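Side-chain contacts in YrrB protein (Bacillus subtilis, PDB 2Q7F), which probably mediates complex formation among RNA sulfuration components, RNA processing components and aminoacyl-tRNA synthetases, and is built of tetratricopeptide repeats: residues A[78-83]-A[91-96]; A[71-76]-A[98-103]. All coordinates share one frame; numbering follows the deposited sequence.

Contact 1. Residues A[78-83]-A[91-96]; sequences AFYDKA and ATAYYG
In the junction between tetratricopeptide repeats 2 and 3, Tyr80 of helix 73-86 lays its ring on the backbone of Gly96 in helix 91-103. The two short helical segments run nearly antiparallel, at 155°, and their axes approach to 9.1 Å. Tyr80 CG sits beside its own backbone N and anti to the carbonyl carbon (chi1 -68°), which sends the ring across to the neighbouring helix. One face takes the carbonyl carbon of Gly96, offset toward the rim, with Tyr80 CE2 3.4 Å from Gly96 C. Having no side chain, Gly96 lets the ring settle directly on its main chain.

Nearer the root of the ring, Tyr80 CD1 comes 3.7 Å from Ala93 O, which approaches obliquely, and 4.1 Å from Ala93 CB. Beside it the methyls of Ala83 and Ala93 meet, CB to CB at 4.1 Å. An aromatic side chain and small residues set among one another in this way are characteristic of the helix packing in TPR arrays, where the second helix of one repeat lies against the first helix of the next. Tyr80, on helix 73-86, also packs on Ala64 of helix 57-69 and so touches two other helices.

The phenol end is gripped by polar partners despite its burial. A water donates to Tyr80 OH (3.1 Å from the water oxygen) and to Gly96 O (2.7 Å), bridging the two helices. Asn65 OD1 on helix 57-69 is hydrogen-bonded to the same hydroxyl, and Ser68 OG adds a weak bond.

Contact 2. Residues A[71-76]-A[98-103]; sequences NELERA and GNVYVV
Leu73 and Val100 slide past each other in opposite directions, their branches overlapping flank to flank. Leu73 CG lies 3.8 Å from Val100 CG1, and Leu73 CB touches the same methyl at 3.9 Å. Because Val100 CG1 stands anti to its backbone N (chi1 174°), that branch reaches Leu73, where it also meets the main chain, 3.8 Å from Leu73 O. Val100 CG2 takes the other direction, toward Ala76 one turn further along, in a looser contact of 4.5 Å to Ala76 CB. Val103 approaches differently: its side chain crosses that of Leu73 at about a right angle, and a single methyl pair, Leu73 CD2 and Val103 CG1, meets at 3.9 Å.

Leu73 opens helix 73-86, directly after the N-cap position held by Glu72. Just before that, Asn71, with positive phi, completes the Schellman motif ending helix 57-69, so the contact joins the helical hairpin turn of TPR repeat 2 to the C-terminal end of helix 91-103 in repeat 3. Within 71-76, Arg75 NH1 donates to the syn side of Glu72 OE2 (3.3 Å, 153°), while Glu74 forms a salt bridge with Lys104, just beyond helix 91-103.

No hydrogen bond or salt bridge links the two segments themselves; the join probably depends on van der Waals packing and partial burial of aliphatic branches, with Val103 at the exposed border.

Both contacts join the same two helices, 73-86 and 91-103, with their centres about 10 Å apart, and so form successive levels of one antiparallel interface. Along the chain the order is 71-76, 78-83, 91-96, 98-103: contact 1 is nested within the loop closed by contact 2. Contact 1 lies nearer the turn between the helices, whereas contact 2 lies toward their far ends. Tyr80 CE2 and Val100 CG2, 4.2 Å apart, make the two levels continuous. Together they pack TPR repeat 2 against repeat 3, an adjacent-repeat stacking of the kind that builds the superhelical array of TPR proteins, here on one side of the chain's centre.

Contact 1. Residues A[78-83]-A[91-96]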
loop_
_atom_site.group_PDB
_atom_site.type_symbol
_atom_site.label_atom_id
_atom_site.label_comp_id
_atom_site.label_asym_id
_atom_site.label_seq_id
_atom_site.Cartn_x
_atom_site.Cartn_y
_atom_site.Cartn_z
ATOM N N ALA A 78 -20.361 5.180 -8.921
ATOM C CA ALA A 78 -21.419 4.962 -9.892
ATOM C C ALA A 78 -20.877 5.080 -11.313
ATOM O O ALA A 78 -21.302 4.355 -12.200
ATOM C CB ALA A 78 -22.554 5.904 -9.661
ATOM N N PHE A 79 -19.918 5.970 -11.527
ATOM C CA PHE A 79 -19.326 6.105 -12.857
ATOM C C PHE A 79 -18.366 4.966 -13.211
ATOM O O PHE A 79 -18.393 4.482 -14.338
ATOM C CB PHE A 79 -18.683 7.475 -13.042
ATOM C CG PHE A 79 -19.667 8.551 -13.391
ATOM C CD1 PHE A 79 -20.063 8.747 -14.711
ATOM C CD2 PHE A 79 -20.222 9.349 -12.405
ATOM C CE1 PHE A 79 -20.980 9.725 -15.040
ATOM C CE2 PHE A 79 -21.144 10.340 -12.731
ATOM C CZ PHE A 79 -21.518 10.526 -14.063
ATOM N N TYR A 80 -17.541 4.530 -12.244
ATOM C CA TYR A 80 -16.690 3.338 -12.419
ATOM C C TYR A 80 -17.563 2.136 -12.716
ATOM O O TYR A 80 -17.223 1.316 -13.567
ATOM C CB TYR A 80 -15.832 3.041 -11.185
ATOM C CG TYR A 80 -14.750 4.052 -10.898
ATOM C CD1 TYR A 80 -13.791 4.399 -11.881
ATOM C CD2 TYR A 80 -14.662 4.663 -9.641
ATOM C CE1 TYR A 80 -12.789 5.339 -11.611
ATOM C CE2 TYR A 80 -13.661 5.606 -9.364
ATOM C CZ TYR A 80 -12.737 5.931 -10.347
ATOM O OH TYR A 80 -11.756 6.857 -10.063
ATOM N N ASP A 81 -18.693 2.046 -12.020
ATOM C CA ASP A 81 -19.655 0.975 -12.246
ATOM C C ASP A 81 -20.069 0.949 -13.718
ATOM O O ASP A 81 -20.014 -0.088 -14.369
ATOM C CB ASP A 81 -20.876 1.136 -11.336
ATOM C CG ASP A 81 -21.811 -0.051 -11.400
ATOM O OD1 ASP A 81 -22.907 0.087 -11.979
ATOM O OD2 ASP A 81 -21.453 -1.127 -10.892
ATOM N N LYS A 82 -20.452 2.108 -14.235
ATOM C CA LYS A 82 -20.862 2.256 -15.622
ATOM C C LYS A 82 -19.767 1.840 -16.613
ATOM O O LYS A 82 -20.030 1.123 -17.578
ATOM C CB LYS A 82 -21.319 3.702 -15.878
ATOM C CG LYS A 82 -21.884 3.974 -17.288
ATOM C CD LYS A 82 -23.009 3.022 -17.683
ATOM C CE LYS A 82 -23.343 3.216 -19.152
ATOM N NZ LYS A 82 -24.508 2.398 -19.575
ATOM N N ALA A 83 -18.543 2.279 -16.357
ATOM C CA ALA A 83 -17.401 1.910 -17.184
ATOM C C ALA A 83 -17.225 0.391 -17.263
ATOM O O ALA A 83 -16.989 -0.148 -18.346
ATOM C CB ALA A 83 -16.144 2.562 -16.660
ATOM N N ALA A 91 -9.063 -1.930 -16.562
ATOM C CA ALA A 91 -8.256 -1.996 -15.339
ATOM C C ALA A 91 -8.329 -0.732 -14.479
ATOM O O ALA A 91 -8.394 -0.815 -13.249
ATOM C CB ALA A 91 -6.813 -2.313 -15.688
ATOM N N THR A 92 -8.321 0.428 -15.129
ATOM C CA THR A 92 -8.283 1.713 -14.427
ATOM C C THR A 92 -9.589 1.974 -13.657
ATOM O O THR A 92 -9.588 2.656 -12.645
ATOM C CB THR A 92 -7.969 2.866 -15.401
ATOM O OG1 THR A 92 -8.817 2.764 -16.551
ATOM C CG2 THR A 92 -6.503 2.814 -15.863
ATOM N N ALA A 93 -10.696 1.408 -14.124
ATOM C CA ALA A 93 -11.953 1.493 -13.389
ATOM C C ALA A 93 -11.917 0.661 -12.103
ATOM O O ALA A 93 -12.405 1.112 -11.060
ATOM C CB ALA A 93 -13.116 1.089 -14.263
ATOM N N TYR A 94 -11.325 -0.534 -12.164
ATOM C CA TYR A 94 -11.121 -1.344 -10.959
ATOM C C TYR A 94 -10.184 -0.634 -9.986
ATOM O O TYR A 94 -10.436 -0.606 -8.766
ATOM C CB TYR A 94 -10.568 -2.728 -11.304
ATOM C CG TYR A 94 -11.561 -3.613 -12.012
ATOM C CD1 TYR A 94 -12.821 -3.863 -11.449
ATOM C CD2 TYR A 94 -11.243 -4.220 -13.235
ATOM C CE1 TYR A 94 -13.737 -4.676 -12.087
ATOM C CE2 TYR A 94 -12.162 -5.040 -13.891
ATOM C CZ TYR A 94 -13.410 -5.259 -13.308
ATOM O OH TYR A 94 -14.348 -6.055 -13.936
ATOM N N TYR A 95 -9.113 -0.058 -10.534
ATOM C CA TYR A 95 -8.138 0.680 -9.739
ATOM C C TYR A 95 -8.732 1.941 -9.097
ATOM O O TYR A 95 -8.505 2.211 -7.915
ATOM C CB TYR A 95 -6.925 1.035 -10.587
ATOM C CG TYR A 95 -5.820 1.704 -9.808
ATOM C CD1 TYR A 95 -5.054 0.984 -8.892
ATOM C CD2 TYR A 95 -5.544 3.062 -9.969
ATOM C CE1 TYR A 95 -4.033 1.592 -8.173
ATOM C CE2 TYR A 95 -4.530 3.682 -9.242
ATOM C CZ TYR A 95 -3.778 2.938 -8.356
ATOM O OH TYR A 95 -2.771 3.531 -7.629
ATOM N N GLY A 96 -9.485 2.710 -9.881
ATOM C CA GLY A 96 -10.103 3.930 -9.398
ATOM C C GLY A 96 -11.087 3.626 -8.293
ATOM O O GLY A 96 -11.058 4.276 -7.258
HETATM O O HOH W 1 -10.582 6.957 -7.143
#

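Contact 2. Residues A[71-76]-A[98-103]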
loop_
_atom_site.group_PDB
_atom_site.type_symbol
_atom_site.label_atom_id
_atom_site.label_comp_id
_atom_site.label_asym_id
_atom_site.label_seq_id
_atom_site.Cartn_x
_atom_site.Cartn_y
_atom_site.Cartn_z
ATOM N N ASN A 71 -14.110 14.925 -3.819
ATOM C CA ASN A 71 -14.851 14.372 -2.681
ATOM C C ASN A 71 -16.250 13.834 -2.970
ATOM O O ASN A 71 -17.053 13.693 -2.047
ATOM C CB ASN A 71 -14.939 15.381 -1.527
ATOM C CG ASN A 71 -15.173 14.706 -0.186
ATOM O OD1 ASN A 71 -16.161 14.978 0.506
ATOM N ND2 ASN A 71 -14.275 13.807 0.180
ATOM N N GLU A 72 -16.557 13.558 -4.234
ATOM C CA GLU A 72 -17.808 12.889 -4.594
ATOM C C GLU A 72 -17.553 11.401 -4.827
ATOM O O GLU A 72 -17.742 10.870 -5.924
ATOM C CB GLU A 72 -18.492 13.560 -5.790
ATOM C CG GLU A 72 -19.206 14.862 -5.421
ATOM C CD GLU A 72 -19.689 15.648 -6.632
ATOM O OE1 GLU A 72 -19.104 16.718 -6.903
ATOM O OE2 GLU A 72 -20.642 15.204 -7.328
ATOM N N LEU A 73 -17.137 10.744 -3.747
ATOM C CA LEU A 73 -16.752 9.342 -3.732
ATOM C C LEU A 73 -17.825 8.357 -4.201
ATOM O O LEU A 73 -17.528 7.465 -5.005
ATOM C CB LEU A 73 -16.220 8.965 -2.342
ATOM C CG LEU A 73 -14.699 9.071 -2.098
ATOM C CD1 LEU A 73 -14.014 10.153 -2.931
ATOM C CD2 LEU A 73 -14.369 9.250 -0.616
ATOM N N GLU A 74 -19.060 8.508 -3.712
ATOM C CA GLU A 74 -20.147 7.592 -4.096
ATOM C C GLU A 74 -20.474 7.714 -5.579
ATOM O O GLU A 74 -20.654 6.704 -6.276
ATOM C CB GLU A 74 -21.410 7.829 -3.269
ATOM C CG GLU A 74 -21.246 7.598 -1.769
ATOM C CD GLU A 74 -20.381 8.656 -1.119
ATOM O OE1 GLU A 74 -19.590 8.319 -0.223
ATOM O OE2 GLU A 74 -20.479 9.830 -1.513
ATOM N N ARG A 75 -20.558 8.955 -6.050
ATOM C CA ARG A 75 -20.841 9.205 -7.441
ATOM C C ARG A 75 -19.695 8.697 -8.328
ATOM O O ARG A 75 -19.943 8.137 -9.390
ATOM C CB ARG A 75 -21.129 10.682 -7.664
ATOM C CG ARG A 75 -21.918 10.982 -8.925
ATOM C CD ARG A 75 -22.231 12.467 -8.989
ATOM N NE ARG A 75 -22.858 12.846 -10.251
ATOM C CZ ARG A 75 -22.638 13.990 -10.896
ATOM N NH1 ARG A 75 -21.783 14.875 -10.400
ATOM N NH2 ARG A 75 -23.269 14.243 -12.044
ATOM N N ALA A 76 -18.454 8.863 -7.878
ATOM C CA ALA A 76 -17.303 8.255 -8.561
ATOM C C ALA A 76 -17.528 6.749 -8.786
ATOM O O ALA A 76 -17.304 6.228 -9.909
ATOM C CB ALA A 76 -16.000 8.506 -7.783
ATOM N N GLY A 98 -11.086 1.044 -6.404
ATOM C CA GLY A 98 -10.301 0.488 -5.297
ATOM C C GLY A 98 -9.810 1.561 -4.352
ATOM O O GLY A 98 -9.943 1.427 -3.129
ATOM N N ASN A 99 -9.267 2.638 -4.925
ATOM C CA ASN A 99 -8.824 3.784 -4.144
ATOM C C ASN A 99 -9.958 4.415 -3.320
ATOM O O ASN A 99 -9.741 4.847 -2.187
ATOM C CB ASN A 99 -8.143 4.815 -5.035
ATOM C CG ASN A 99 -6.725 4.417 -5.400
ATOM O OD1 ASN A 99 -6.334 4.405 -6.579
ATOM N ND2 ASN A 99 -5.940 4.080 -4.386
ATOM N N VAL A 100 -11.161 4.444 -3.882
ATOM C CA VAL A 100 -12.316 4.971 -3.162
ATOM C C VAL A 100 -12.586 4.093 -1.940
ATOM O O VAL A 100 -12.808 4.588 -0.840
ATOM C CB VAL A 100 -13.569 5.055 -4.077
ATOM C CG1 VAL A 100 -14.821 5.461 -3.281
ATOM C CG2 VAL A 100 -13.320 6.036 -5.220
ATOM N N TYR A 101 -12.531 2.784 -2.156
ATOM C CA TYR A 101 -12.726 1.816 -1.103
ATOM C C TYR A 101 -11.660 1.954 -0.027
ATOM O O TYR A 101 -11.940 1.758 1.160
ATOM C CB TYR A 101 -12.765 0.401 -1.677
ATOM C CG TYR A 101 -14.118 0.031 -2.226
ATOM C CD1 TYR A 101 -15.218 -0.121 -1.376
ATOM C CD2 TYR A 101 -14.311 -0.175 -3.587
ATOM C CE1 TYR A 101 -16.478 -0.463 -1.875
ATOM C CE2 TYR A 101 -15.577 -0.516 -4.101
ATOM C CZ TYR A 101 -16.653 -0.654 -3.240
ATOM O OH TYR A 101 -17.902 -0.989 -3.733
ATOM N N VAL A 102 -10.447 2.307 -0.444
ATOM C CA VAL A 102 -9.345 2.508 0.495
ATOM C C VAL A 102 -9.648 3.715 1.379
ATOM O O VAL A 102 -9.556 3.633 2.605
ATOM C CB VAL A 102 -7.977 2.653 -0.229
ATOM C CG1 VAL A 102 -6.949 3.293 0.664
ATOM C CG2 VAL A 102 -7.480 1.297 -0.678
ATOM N N VAL A 103 -10.041 4.820 0.751
ATOM C CA VAL A 103 -10.320 6.046 1.483
ATOM C C VAL A 103 -11.414 5.786 2.516
ATOM O O VAL A 103 -11.366 6.300 3.621
ATOM C CB VAL A 103 -10.680 7.213 0.534
ATOM C CG1 VAL A 103 -11.094 8.455 1.320
ATOM C CG2 VAL A 103 -9.502 7.531 -0.348
#